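Local structure of cell cycle regulatory protein GcrA (Caulobacter crescentus, 5YIU) at residues Met5-Glu10 / Asn38-Lys43; Lys17-Gly22 / Ser26-Gln31; Ser13-Leu18 / Gly42-Leu47. The protein regulates the cell cycle as a transcription activator, and this N-terminal piece is its DNA-binding domain, a compact three-helix unit. All blocks are in the same frame, centred on the assembly; numbering follows the deposited sequence. Where two conformers were deposited one is given.

Contact 1: residues Met5-Glu10 / Asn38-Lys43; sequences MSWTDE and NAVIGK
Trp-7 lays its indole flat against the aliphatic chain of Lys-43, and this pairing carries most of the contact. Lys-43 CG stands over the six-membered ring of Trp-7, 3.7 Å from its centroid and only 9° off the ring normal, a nearly vertical CH-pi contact. The two side chains run past each other in opposite directions: Lys-43 CB lies 3.6 Å from Trp-7 CZ2, at the outer end of the indole, whereas Lys-43 CE has come back to 3.7 Å from Trp-7 CG, at its root. Two torsions of the lysine set this course. CG leaves anti to the backbone N (chi1 -176°), and a bend at chi2 (59°) then turns the otherwise extended chain along the ring. The ammonium NZ of Lys-43 ends 4.0 Å from Trp-7 CB, beyond the ring, so it is the methylenes, not the charge, that lie over the indole. The other partners on helix 37-47 come in differently: Val-40 CG2 meets the indole at its edge, 4.4 Å from Trp-7 CH2, and the carbonyl O of Ala-39 approaches CZ2 obliquely. Beyond these segments Trp-7 also touches Val-12, Leu-15 and Leu-32, which brings all three helices to one indole. With an alanine in place of Trp-7, the Lys-43 methylenes would probably lose the flat surface they lie on, leaving a gap beside helix 37-47. Thr-8, the N-cap whose OG1 bonds to Arg-11 N, starts helix 9-21 right behind the tryptophan, consistent with Trp-7 closing one side of the core of a small three-helix domain of the helix-turn-helix clan.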
ATOM      1  N   MET A   5       0.838   8.463  -6.015  1.00  9.58           N
ATOM      2  CA  MET A   5      -0.600   8.242  -5.845  0.53  9.36           C
ATOM      3  C   MET A   5      -1.046   8.630  -4.445  1.00  9.25           C
ATOM      4  O   MET A   5      -0.355   8.354  -3.472  1.00 11.07           O
ATOM      5  CB  MET A   5      -0.963   6.772  -6.069  0.53 11.36           C
ATOM      6  CG  MET A   5      -0.741   6.252  -7.470  0.53 10.27           C
ATOM      7  SD  MET A   5      -1.803   7.036  -8.692  0.53 12.58           S
ATOM      8  CE  MET A   5      -1.516   5.957 -10.102  0.53  8.42           C
ATOM      9  N   SER A   6      -2.207   9.260  -4.332  1.00  9.20           N
ATOM     10  CA  SER A   6      -2.805   9.551  -3.036  0.57  7.08           C
ATOM     11  C   SER A   6      -3.242   8.267  -2.353  1.00  8.11           C
ATOM     12  O   SER A   6      -3.695   7.330  -3.025  1.00  8.14           O
ATOM     13  CB  SER A   6      -4.038  10.434  -3.216  0.57  9.90           C
ATOM     14  OG  SER A   6      -3.681  11.727  -3.660  0.57 11.76           O
ATOM     15  N   TRP A   7      -3.129   8.225  -1.033  1.00  7.74           N
ATOM     16  CA  TRP A   7      -3.654   7.116  -0.260  1.00  8.42           C
ATOM     17  C   TRP A   7      -5.130   7.372  -0.018  1.00  9.89           C
ATOM     18  O   TRP A   7      -5.536   7.834   1.046  1.00 10.51           O
ATOM     19  CB  TRP A   7      -2.898   6.983   1.058  1.00  6.28           C
ATOM     20  CG  TRP A   7      -1.520   6.433   0.854  1.00  6.81           C
ATOM     21  CD1 TRP A   7      -0.336   7.111   0.961  1.00  8.61           C
ATOM     22  CD2 TRP A   7      -1.180   5.093   0.472  1.00  7.90           C
ATOM     23  NE1 TRP A   7       0.716   6.277   0.674  1.00  9.13           N
ATOM     24  CE2 TRP A   7       0.225   5.030   0.378  1.00  8.17           C
ATOM     25  CE3 TRP A   7      -1.930   3.936   0.210  1.00  7.92           C
ATOM     26  CZ2 TRP A   7       0.893   3.861   0.025  1.00 11.80           C
ATOM     27  CZ3 TRP A   7      -1.260   2.780  -0.139  1.00 10.81           C
ATOM     28  CH2 TRP A   7       0.135   2.753  -0.228  1.00 11.00           C
ATOM     29  N   THR A   8      -5.927   7.093  -1.042  1.00  7.55           N
ATOM     30  CA  THR A   8      -7.376   7.214  -0.958  1.00 10.01           C
ATOM     31  C   THR A   8      -7.933   6.202   0.033  1.00  9.99           C
ATOM     32  O   THR A   8      -7.263   5.238   0.384  1.00  9.38           O
ATOM     33  CB  THR A   8      -8.006   6.923  -2.318  1.00 11.48           C
ATOM     34  OG1 THR A   8      -7.652   5.590  -2.717  1.00 11.95           O
ATOM     35  CG2 THR A   8      -7.519   7.937  -3.371  1.00 11.22           C
ATOM     36  N   ASP A   9      -9.164   6.409   0.478  1.00 12.10           N
ATOM     37  CA  ASP A   9      -9.795   5.467   1.389  1.00 11.36           C
ATOM     38  C   ASP A   9      -9.788   4.061   0.807  1.00 10.43           C
ATOM     39  O   ASP A   9      -9.557   3.092   1.531  1.00 11.23           O
ATOM     40  CB  ASP A   9     -11.228   5.886   1.711  1.00 12.23           C
ATOM     41  CG  ASP A   9     -11.292   7.117   2.583  1.00 19.99           C
ATOM     42  OD1 ASP A   9     -10.233   7.572   3.071  1.00 21.77           O
ATOM     43  OD2 ASP A   9     -12.411   7.635   2.785  1.00 24.53           O
ATOM     44  N   GLU A  10     -10.021   3.937  -0.494  1.00 11.25           N
ATOM     45  CA  GLU A  10     -10.036   2.616  -1.104  1.00 12.32           C
ATOM     46  C   GLU A  10      -8.652   1.968  -1.104  1.00 10.83           C
ATOM     47  O   GLU A  10      -8.513   0.777  -0.852  1.00 11.08           O
ATOM     48  CB  GLU A  10     -10.606   2.657  -2.527  1.00 15.33           C
ATOM     49  CG  GLU A  10     -10.803   1.267  -3.122  1.00 26.67           C
ATOM     50  CD  GLU A  10     -11.231   1.291  -4.575  1.00 41.82           C
ATOM     51  OE1 GLU A  10     -11.504   2.389  -5.103  1.00 52.43           O
ATOM     52  OE2 GLU A  10     -11.292   0.204  -5.188  1.00 61.90           O
ATOM     53  N   ASN A  38       8.625  -0.238  -1.228  1.00  7.52           N
ATOM     54  CA  ASN A  38       9.045   0.523  -0.063  1.00  7.96           C
ATOM     55  C   ASN A  38       8.015   1.553   0.377  1.00  8.50           C
ATOM     56  O   ASN A  38       7.879   1.821   1.571  1.00  8.14           O
ATOM     57  CB  ASN A  38      10.392   1.201  -0.318  1.00  9.06           C
ATOM     58  CG  ASN A  38      11.551   0.220  -0.294  1.00  9.16           C
ATOM     59  OD1 ASN A  38      11.373  -0.969  -0.023  1.00  9.53           O
ATOM     60  ND2 ASN A  38      12.747   0.718  -0.583  1.00 10.16           N
ATOM     61  N   ALA A  39       7.275   2.121  -0.576  1.00  7.57           N
ATOM     62  CA  ALA A  39       6.251   3.087  -0.210  1.00  6.68           C
ATOM     63  C   ALA A  39       5.088   2.385   0.508  1.00  7.86           C
ATOM     64  O   ALA A  39       4.510   2.933   1.456  1.00  7.85           O
ATOM     65  CB  ALA A  39       5.769   3.860  -1.428  1.00  8.83           C
ATOM     66  N   VAL A  40       4.769   1.162   0.084  1.00  7.08           N
ATOM     67  CA  VAL A  40       3.780   0.357   0.793  1.00  7.31           C
ATOM     68  C   VAL A  40       4.237   0.091   2.233  1.00  7.61           C
ATOM     69  O   VAL A  40       3.466   0.239   3.179  1.00  7.41           O
ATOM     70  CB  VAL A  40       3.493  -0.961   0.040  1.00  6.87           C
ATOM     71  CG1 VAL A  40       2.752  -1.944   0.925  1.00  7.53           C
ATOM     72  CG2 VAL A  40       2.710  -0.681  -1.243  1.00  8.48           C
ATOM     73  N   ILE A  41       5.502  -0.294   2.397  1.00  7.69           N
ATOM     74  CA  ILE A  41       6.040  -0.525   3.736  1.00  8.73           C
ATOM     75  C   ILE A  41       5.904   0.721   4.613  1.00  7.51           C
ATOM     76  O   ILE A  41       5.454   0.645   5.758  1.00  7.22           O
ATOM     77  CB  ILE A  41       7.511  -0.998   3.685  1.00  7.66           C
ATOM     78  CG1 ILE A  41       7.570  -2.418   3.107  1.00  9.60           C
ATOM     79  CG2 ILE A  41       8.153  -0.939   5.076  1.00  9.96           C
ATOM     80  CD1 ILE A  41       8.981  -2.914   2.773  1.00 10.56           C
ATOM     81  N   GLY A  42       6.254   1.880   4.067  1.00  7.96           N
ATOM     82  CA  GLY A  42       6.106   3.103   4.823  1.00  7.96           C
ATOM     83  C   GLY A  42       4.678   3.345   5.277  1.00  7.26           C
ATOM     84  O   GLY A  42       4.439   3.791   6.410  1.00  8.51           O
ATOM     85  N   LYS A  43       3.720   3.092   4.392  1.00  7.44           N
ATOM     86  CA  LYS A  43       2.314   3.279   4.738  1.00  7.61           C
ATOM     87  C   LYS A  43       1.847   2.290   5.806  1.00  6.62           C
ATOM     88  O   LYS A  43       1.114   2.670   6.717  1.00  8.64           O
ATOM     89  CB  LYS A  43       1.438   3.190   3.482  1.00  8.08           C
ATOM     90  CG  LYS A  43      -0.040   3.455   3.719  1.00  7.17           C
ATOM     91  CD  LYS A  43      -0.289   4.830   4.310  1.00  8.11           C
ATOM     92  CE  LYS A  43      -1.771   5.147   4.325  1.00  8.27           C
ATOM     93  NZ  LYS A  43      -2.036   6.475   4.955  1.00  9.82           N
TER

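Contact 2: residues Lys17-Gly22 / Ser26-Gln31; sequences KLWLDG and SQIAKQ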
ATOM      1  N   LYS A  17      -6.400  -4.789   4.192  1.00  7.68           N
ATOM      2  CA  LYS A  17      -6.920  -6.146   4.042  0.56  9.18           C
ATOM      3  C   LYS A  17      -5.849  -7.109   3.545  1.00  7.68           C
ATOM      4  O   LYS A  17      -5.668  -8.192   4.101  1.00  7.63           O
ATOM      5  CB  LYS A  17      -8.113  -6.158   3.082  0.56 10.23           C
ATOM      6  CG  LYS A  17      -9.382  -5.537   3.642  1.00 16.50           C
ATOM      7  CD  LYS A  17     -10.434  -5.361   2.551  1.00 20.72           C
ATOM      8  CE  LYS A  17     -11.794  -4.978   3.138  1.00 27.84           C
ATOM      9  NZ  LYS A  17     -12.879  -4.993   2.113  0.56 23.80           N
ATOM     10  N   LEU A  18      -5.133  -6.709   2.505  1.00  7.93           N
ATOM     11  CA  LEU A  18      -4.107  -7.561   1.919  1.00  7.96           C
ATOM     12  C   LEU A  18      -2.938  -7.794   2.870  1.00  7.53           C
ATOM     13  O   LEU A  18      -2.369  -8.891   2.923  1.00  7.95           O
ATOM     14  CB  LEU A  18      -3.621  -6.993   0.588  1.00 10.26           C
ATOM     15  CG  LEU A  18      -4.684  -6.905  -0.508  1.00  8.82           C
ATOM     16  CD1 LEU A  18      -4.062  -6.392  -1.803  1.00 12.97           C
ATOM     17  CD2 LEU A  18      -5.396  -8.248  -0.727  1.00 13.36           C
ATOM     18  N   TRP A  19      -2.581  -6.770   3.629  1.00  7.65           N
ATOM     19  CA  TRP A  19      -1.515  -6.930   4.608  1.00  8.84           C
ATOM     20  C   TRP A  19      -1.938  -7.928   5.686  1.00  9.11           C
ATOM     21  O   TRP A  19      -1.171  -8.824   6.048  1.00  8.71           O
ATOM     22  CB  TRP A  19      -1.127  -5.583   5.222  1.00  8.09           C
ATOM     23  CG  TRP A  19       0.064  -5.678   6.114  1.00  7.69           C
ATOM     24  CD1 TRP A  19       0.063  -5.745   7.473  1.00 10.11           C
ATOM     25  CD2 TRP A  19       1.434  -5.743   5.707  1.00  8.11           C
ATOM     26  NE1 TRP A  19       1.347  -5.833   7.941  1.00 10.94           N
ATOM     27  CE2 TRP A  19       2.211  -5.833   6.876  1.00  9.20           C
ATOM     28  CE3 TRP A  19       2.079  -5.738   4.463  1.00  8.46           C
ATOM     29  CZ2 TRP A  19       3.603  -5.905   6.846  1.00 11.92           C
ATOM     30  CZ3 TRP A  19       3.463  -5.809   4.433  1.00 12.76           C
ATOM     31  CH2 TRP A  19       4.210  -5.892   5.618  1.00 13.09           C
ATOM     32  N   LEU A  20      -3.161  -7.780   6.191  1.00  7.23           N
ATOM     33  CA  LEU A  20      -3.690  -8.716   7.178  1.00  8.02           C
ATOM     34  C   LEU A  20      -3.830 -10.124   6.599  1.00  9.36           C
ATOM     35  O   LEU A  20      -3.700 -11.098   7.330  1.00  8.56           O
ATOM     36  CB  LEU A  20      -5.025  -8.220   7.737  1.00  8.11           C
ATOM     37  CG  LEU A  20      -4.938  -6.929   8.560  1.00  9.08           C
ATOM     38  CD1 LEU A  20      -6.346  -6.427   8.875  1.00 12.46           C
ATOM     39  CD2 LEU A  20      -4.119  -7.118   9.834  1.00 11.32           C
ATOM     40  N   ASP A  21      -4.085 -10.218   5.292  1.00  7.02           N
ATOM     41  CA  ASP A  21      -4.170 -11.507   4.602  1.00  9.19           C
ATOM     42  C   ASP A  21      -2.817 -12.197   4.464  1.00 10.92           C
ATOM     43  O   ASP A  21      -2.754 -13.381   4.130  1.00 13.07           O
ATOM     44  CB  ASP A  21      -4.777 -11.363   3.205  1.00 10.62           C
ATOM     45  CG  ASP A  21      -6.237 -10.980   3.227  1.00 10.11           C
ATOM     46  OD1 ASP A  21      -6.916 -11.188   4.260  1.00  8.98           O
ATOM     47  OD2 ASP A  21      -6.712 -10.496   2.191  1.00  9.47           O
ATOM     48  N   GLY A  22      -1.736 -11.461   4.691  1.00  8.57           N
ATOM     49  CA  GLY A  22      -0.403 -12.031   4.625  1.00  9.03           C
ATOM     50  C   GLY A  22       0.341 -11.778   3.327  1.00 10.76           C
ATOM     51  O   GLY A  22       1.400 -12.351   3.104  1.00 12.95           O
ATOM     52  N   SER A  26       5.562  -6.277  -1.784  1.00 11.00           N
ATOM     53  CA  SER A  26       5.723  -6.362  -3.235  0.64 11.93           C
ATOM     54  C   SER A  26       4.406  -6.680  -3.920  1.00 10.78           C
ATOM     55  O   SER A  26       4.027  -6.025  -4.886  1.00 12.65           O
ATOM     56  CB  SER A  26       6.747  -7.436  -3.600  0.64 15.92           C
ATOM     57  OG  SER A  26       8.051  -6.897  -3.596  0.64 16.98           O
ATOM     58  N   GLN A  27       3.717  -7.698  -3.413  1.00 11.87           N
ATOM     59  CA  GLN A  27       2.453  -8.117  -4.008  1.00 11.52           C
ATOM     60  C   GLN A  27       1.422  -7.017  -3.885  1.00 10.73           C
ATOM     61  O   GLN A  27       0.673  -6.748  -4.818  1.00 12.21           O
ATOM     62  CB  GLN A  27       1.924  -9.364  -3.302  1.00 13.15           C
ATOM     63  CG  GLN A  27       2.662 -10.649  -3.609  1.00 19.90           C
ATOM     64  CD  GLN A  27       2.144 -11.830  -2.790  1.00 29.46           C
ATOM     65  OE1 GLN A  27       2.334 -11.896  -1.567  1.00 21.15           O
ATOM     66  NE2 GLN A  27       1.480 -12.767  -3.462  1.00 28.40           N
ATOM     67  N   ILE A  28       1.380  -6.382  -2.721  1.00  8.96           N
ATOM     68  CA  ILE A  28       0.423  -5.304  -2.500  1.00  9.27           C
ATOM     69  C   ILE A  28       0.691  -4.117  -3.424  1.00  9.24           C
ATOM     70  O   ILE A  28      -0.235  -3.551  -3.996  1.00  9.01           O
ATOM     71  CB  ILE A  28       0.430  -4.862  -1.024  1.00  8.59           C
ATOM     72  CG1 ILE A  28      -0.093  -6.004  -0.141  1.00  9.59           C
ATOM     73  CG2 ILE A  28      -0.387  -3.592  -0.834  1.00  9.48           C
ATOM     74  CD1 ILE A  28       0.034  -5.754   1.328  1.00 10.41           C
ATOM     75  N   ALA A  29       1.961  -3.756  -3.584  1.00  9.25           N
ATOM     76  CA  ALA A  29       2.321  -2.680  -4.502  1.00 10.96           C
ATOM     77  C   ALA A  29       1.850  -3.003  -5.918  1.00  9.85           C
ATOM     78  O   ALA A  29       1.319  -2.135  -6.624  1.00 10.95           O
ATOM     79  CB  ALA A  29       3.817  -2.437  -4.481  1.00 10.86           C
ATOM     80  N   LYS A  30       2.044  -4.258  -6.323  1.00 10.95           N
ATOM     81  CA  LYS A  30       1.662  -4.691  -7.662  1.00 14.73           C
ATOM     82  C   LYS A  30       0.150  -4.579  -7.851  1.00 13.38           C
ATOM     83  O   LYS A  30      -0.324  -4.115  -8.887  1.00 16.09           O
ATOM     84  CB  LYS A  30       2.123  -6.131  -7.901  1.00 17.30           C
ATOM     85  CG  LYS A  30       2.109  -6.576  -9.354  1.00 24.13           C
ATOM     86  CD  LYS A  30       0.915  -7.461  -9.657  1.00 44.61           C
ATOM     87  CE  LYS A  30       0.965  -7.984 -11.086  1.00 55.82           C
ATOM     88  NZ  LYS A  30      -0.214  -8.837 -11.404  1.00 54.38           N
ATOM     89  N   GLN A  31      -0.609  -4.992  -6.845  1.00 11.91           N
ATOM     90  CA  GLN A  31      -2.066  -4.930  -6.949  1.00 12.69           C
ATOM     91  C   GLN A  31      -2.629  -3.505  -6.884  1.00 13.07           C
ATOM     92  O   GLN A  31      -3.580  -3.179  -7.583  1.00 14.95           O
ATOM     93  CB  GLN A  31      -2.716  -5.838  -5.905  1.00 13.54           C
ATOM     94  CG  GLN A  31      -2.370  -7.304  -6.123  1.00 17.46           C
ATOM     95  CD  GLN A  31      -3.174  -8.247  -5.256  1.00 26.86           C
ATOM     96  OE1 GLN A  31      -4.308  -7.951  -4.872  1.00 22.79           O
ATOM     97  NE2 GLN A  31      -2.586  -9.397  -4.940  1.00 25.06           N
TER
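Ile-28 reaches from helix 25-32 into the angle between Leu-18 and Trp-19 of helix 9-21, and its longer branch can be followed atom by atom. The bond to CB points toward helix 9-21, and at CB the side chain branches. CG2 turns to the other side, toward Val-40 of helix 37-47, while Ile-28 CG1, anti to the carbonyl carbon (chi1 -66°), heads for Leu-18 and packs 3.7 Å from its CB. The branch then runs on extended to Ile-28 CD1, which lies 3.9 Å from Leu-18 CB and reaches the start of the next residue, 3.6 Å from the backbone N of Trp-19. The same methyl meets the indole at its edge, in the ring plane, with 3.7 Å between Ile-28 CD1 and Trp-19 CE3; the two side chains cross at about a right angle. About one turn further along helix 25-32, Gln-31 extends its chain across Leu-18, so that its amide oxygen OE1 comes to 3.5 Å from Leu-18 CD1, a van der Waals contact between a polar group and a methyl at the more exposed margin. Leu-23, in the connection between the helices, touches Leu-18, Ile-28 and Gln-31. The two short helical segments run roughly antiparallel, at 152° with their axes 10.2 Å apart at closest approach, and the reversal is begun by Gly-22, whose positive phi (99°) closes helix 9-21 in a Schellman motif. At that phi a CB would be pressed against the carbonyl O of Asp-21. The first two helices thus form an antiparallel hairpin, consistent with a tri-helical domain in which helices 25-32 and 37-47 probably form the helix-turn-helix itself.

Contact 3: residues Ser13-Leu18 / Gly42-Leu47; sequences STLKKL and GKVHRL
In this small helix-turn-helix-clan domain the first helix lies across the last, and Leu-15 of helix 9-21 is the residue that makes the crossing. The short segments of the two helices stand almost perpendicular, with 87° between their directions and 10.9 Å between their axes at closest approach. At that separation the Leu-15 methyls bridge the gap. The Leu-15 side chain leaves toward helix 37-47, and CG, anti to N (chi1 179°), carries both methyls to it, where they divide the partners between them. Leu-15 CD2 meets two branches about one turn apart: CG2 of Val-44 at 3.8 Å and CD1 of Leu-47 at 3.7 Å. Leu-15 CD1 instead lies beside the foot of the Lys-43 chain, 4.0 Å from its CG, while the rest of the lysine leads away from residues 13-18. In each pair the side chains meet at a slant, methyl against methyl or methylene, so the join is wholly apolar. Leu-15 and Val-44 are buried; Leu-47 closes the side nearer the surface and also touches Val-12, a turn back along helix 9-21. Val-44 in turn packs on Trp-19, and Leu-15 on Trp-7 of the N-terminal segment. Helix 25-32 lies against other residues of helix 9-21, touching Thr-14 and Leu-18, so the first helix is packed against both of the later helices.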
ATOM      1  N   SER A  13      -7.888   0.855   2.439  1.00  8.82           N
ATOM      2  CA  SER A  13      -8.666  -0.325   2.791  0.57 10.06           C
ATOM      3  C   SER A  13      -8.098  -1.579   2.137  1.00  9.22           C
ATOM      4  O   SER A  13      -7.992  -2.627   2.785  1.00 10.15           O
ATOM      5  CB  SER A  13     -10.129  -0.127   2.401  0.57 11.02           C
ATOM      6  OG  SER A  13     -10.892  -1.303   2.632  0.57 10.20           O
ATOM      7  N   THR A  14      -7.727  -1.476   0.872  1.00  9.10           N
ATOM      8  CA  THR A  14      -7.121  -2.586   0.156  1.00 10.65           C
ATOM      9  C   THR A  14      -5.777  -2.987   0.764  1.00  9.00           C
ATOM     10  O   THR A  14      -5.503  -4.170   0.978  1.00 10.43           O
ATOM     11  CB  THR A  14      -6.940  -2.226  -1.322  1.00 10.52           C
ATOM     12  OG1 THR A  14      -8.231  -2.059  -1.922  1.00 16.49           O
ATOM     13  CG2 THR A  14      -6.168  -3.301  -2.070  1.00 14.19           C
ATOM     14  N   LEU A  15      -4.929  -2.003   1.044  1.00  8.85           N
ATOM     15  CA  LEU A  15      -3.630  -2.293   1.636  1.00  8.15           C
ATOM     16  C   LEU A  15      -3.799  -3.019   2.961  1.00  9.29           C
ATOM     17  O   LEU A  15      -3.118  -4.018   3.233  1.00  7.68           O
ATOM     18  CB  LEU A  15      -2.839  -0.998   1.831  1.00  8.80           C
ATOM     19  CG  LEU A  15      -1.449  -1.133   2.475  1.00  9.02           C
ATOM     20  CD1 LEU A  15      -0.495  -0.069   1.931  1.00 10.44           C
ATOM     21  CD2 LEU A  15      -1.535  -1.009   3.986  1.00 11.43           C
ATOM     22  N   LYS A  16      -4.701  -2.504   3.787  1.00  7.95           N
ATOM     23  CA  LYS A  16      -4.932  -3.065   5.108  1.00  8.96           C
ATOM     24  C   LYS A  16      -5.397  -4.518   5.023  1.00  8.10           C
ATOM     25  O   LYS A  16      -4.834  -5.390   5.693  1.00  8.15           O
ATOM     26  CB  LYS A  16      -5.940  -2.206   5.862  1.00 11.84           C
ATOM     27  CG  LYS A  16      -6.298  -2.710   7.241  1.00 20.20           C
ATOM     28  CD  LYS A  16      -7.315  -1.781   7.877  1.00 25.26           C
ATOM     29  CE  LYS A  16      -8.012  -2.457   9.036  1.00 32.13           C
ATOM     30  NZ  LYS A  16      -9.052  -1.584   9.645  1.00 34.07           N
ATOM     31  N   LYS A  17      -6.400  -4.789   4.192  1.00  7.68           N
ATOM     32  CA  LYS A  17      -6.920  -6.146   4.042  0.56  9.18           C
ATOM     33  C   LYS A  17      -5.849  -7.109   3.545  1.00  7.68           C
ATOM     34  O   LYS A  17      -5.668  -8.192   4.101  1.00  7.63           O
ATOM     35  CB  LYS A  17      -8.113  -6.158   3.082  0.56 10.23           C
ATOM     36  CG  LYS A  17      -9.382  -5.537   3.642  1.00 16.50           C
ATOM     37  CD  LYS A  17     -10.434  -5.361   2.551  1.00 20.72           C
ATOM     38  CE  LYS A  17     -11.794  -4.978   3.138  1.00 27.84           C
ATOM     39  NZ  LYS A  17     -12.879  -4.993   2.113  0.56 23.80           N
ATOM     40  N   LEU A  18      -5.133  -6.709   2.505  1.00  7.93           N
ATOM     41  CA  LEU A  18      -4.107  -7.561   1.919  1.00  7.96           C
ATOM     42  C   LEU A  18      -2.938  -7.794   2.870  1.00  7.53           C
ATOM     43  O   LEU A  18      -2.369  -8.891   2.923  1.00  7.95           O
ATOM     44  CB  LEU A  18      -3.621  -6.993   0.588  1.00 10.26           C
ATOM     45  CG  LEU A  18      -4.684  -6.905  -0.508  1.00  8.82           C
ATOM     46  CD1 LEU A  18      -4.062  -6.392  -1.803  1.00 12.97           C
ATOM     47  CD2 LEU A  18      -5.396  -8.248  -0.727  1.00 13.36           C
ATOM     48  N   GLY A  42       6.254   1.880   4.067  1.00  7.96           N
ATOM     49  CA  GLY A  42       6.106   3.103   4.823  1.00  7.96           C
ATOM     50  C   GLY A  42       4.678   3.345   5.277  1.00  7.26           C
ATOM     51  O   GLY A  42       4.439   3.791   6.410  1.00  8.51           O
ATOM     52  N   LYS A  43       3.720   3.092   4.392  1.00  7.44           N
ATOM     53  CA  LYS A  43       2.314   3.279   4.738  1.00  7.61           C
ATOM     54  C   LYS A  43       1.847   2.290   5.806  1.00  6.62           C
ATOM     55  O   LYS A  43       1.114   2.670   6.717  1.00  8.64           O
ATOM     56  CB  LYS A  43       1.438   3.190   3.482  1.00  8.08           C
ATOM     57  CG  LYS A  43      -0.040   3.455   3.719  1.00  7.17           C
ATOM     58  CD  LYS A  43      -0.289   4.830   4.310  1.00  8.11           C
ATOM     59  CE  LYS A  43      -1.771   5.147   4.325  1.00  8.27           C
ATOM     60  NZ  LYS A  43      -2.036   6.475   4.955  1.00  9.82           N
ATOM     61  N   VAL A  44       2.247   1.023   5.684  1.00  7.18           N
ATOM     62  CA  VAL A  44       1.979   0.028   6.727  1.00  8.41           C
ATOM     63  C   VAL A  44       2.498   0.526   8.075  1.00  8.73           C
ATOM     64  O   VAL A  44       1.811   0.426   9.100  1.00 10.04           O
ATOM     65  CB  VAL A  44       2.644  -1.312   6.383  1.00  8.74           C
ATOM     66  CG1 VAL A  44       2.641  -2.245   7.584  1.00 10.08           C
ATOM     67  CG2 VAL A  44       1.953  -1.967   5.183  1.00  9.61           C
ATOM     68  N   HIS A  45       3.698   1.084   8.063  1.00  9.41           N
ATOM     69  CA  HIS A  45       4.255   1.675   9.261  1.00  8.77           C
ATOM     70  C   HIS A  45       3.392   2.809   9.817  1.00 10.07           C
ATOM     71  O   HIS A  45       3.085   2.842  11.008  1.00 11.07           O
ATOM     72  CB  HIS A  45       5.669   2.177   8.986  1.00 12.76           C
ATOM     73  CG  HIS A  45       6.367   2.689  10.201  1.00 16.00           C
ATOM     74  ND1 HIS A  45       6.637   4.025  10.401  1.00 32.77           N
ATOM     75  CD2 HIS A  45       6.841   2.040  11.292  1.00 19.51           C
ATOM     76  CE1 HIS A  45       7.257   4.177  11.558  1.00 17.33           C
ATOM     77  NE2 HIS A  45       7.392   2.989  12.119  1.00 25.83           N
ATOM     78  N   ARG A  46       2.989   3.742   8.964  1.00  9.72           N
ATOM     79  CA  ARG A  46       2.178   4.869   9.438  1.00 10.20           C
ATOM     80  C   ARG A  46       0.792   4.452   9.941  1.00 12.12           C
ATOM     81  O   ARG A  46       0.216   5.106  10.814  1.00 12.21           O
ATOM     82  CB  ARG A  46       2.083   5.961   8.366  1.00 11.50           C
ATOM     83  CG  ARG A  46       3.443   6.547   8.015  1.00  9.47           C
ATOM     84  CD  ARG A  46       3.351   7.853   7.258  1.00 10.64           C
ATOM     85  NE  ARG A  46       2.635   7.769   5.983  1.00  9.36           N
ATOM     86  CZ  ARG A  46       3.139   7.289   4.849  1.00  9.72           C
ATOM     87  NH1 ARG A  46       2.386   7.308   3.754  1.00  8.62           N
ATOM     88  NH2 ARG A  46       4.364   6.780   4.807  1.00  9.42           N
ATOM     89  N   LEU A  47       0.267   3.354   9.403  1.00  9.99           N
ATOM     90  CA  LEU A  47      -1.023   2.810   9.828  1.00 10.14           C
ATOM     91  C   LEU A  47      -0.933   2.022  11.136  1.00 12.24           C
ATOM     92  O   LEU A  47      -1.963   1.663  11.724  1.00 15.05           O
ATOM     93  CB  LEU A  47      -1.617   1.925   8.733  1.00 12.31           C
ATOM     94  CG  LEU A  47      -2.092   2.644   7.475  1.00  9.78           C
ATOM     95  CD1 LEU A  47      -2.417   1.631   6.403  1.00 10.39           C
ATOM     96  CD2 LEU A  47      -3.314   3.487   7.799  1.00 11.33           C
TER

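The three contacts hold together the helices of the 49-residue chain. Helix 9-21 is common to them: contact 1 joins the segment leading into it to helix 37-47, contact 3 its middle to the same helix, and contact 2 its C-terminal part to helix 25-32. Along the chain contact 2 is nested inside the loop closed by contact 1, while contacts 1 and 3 share Gly-42 and Lys-43. The centres of contacts 1 and 3 lie about 7 Å apart, those of contacts 1 and 2 about 11 Å. Touching through Trp-7 and Leu-15, Trp-19 and Val-44, and Val-40 and Ile-28, they form one largely apolar interior, which probably sets the relative positions of the helices in this DNA-binding domain.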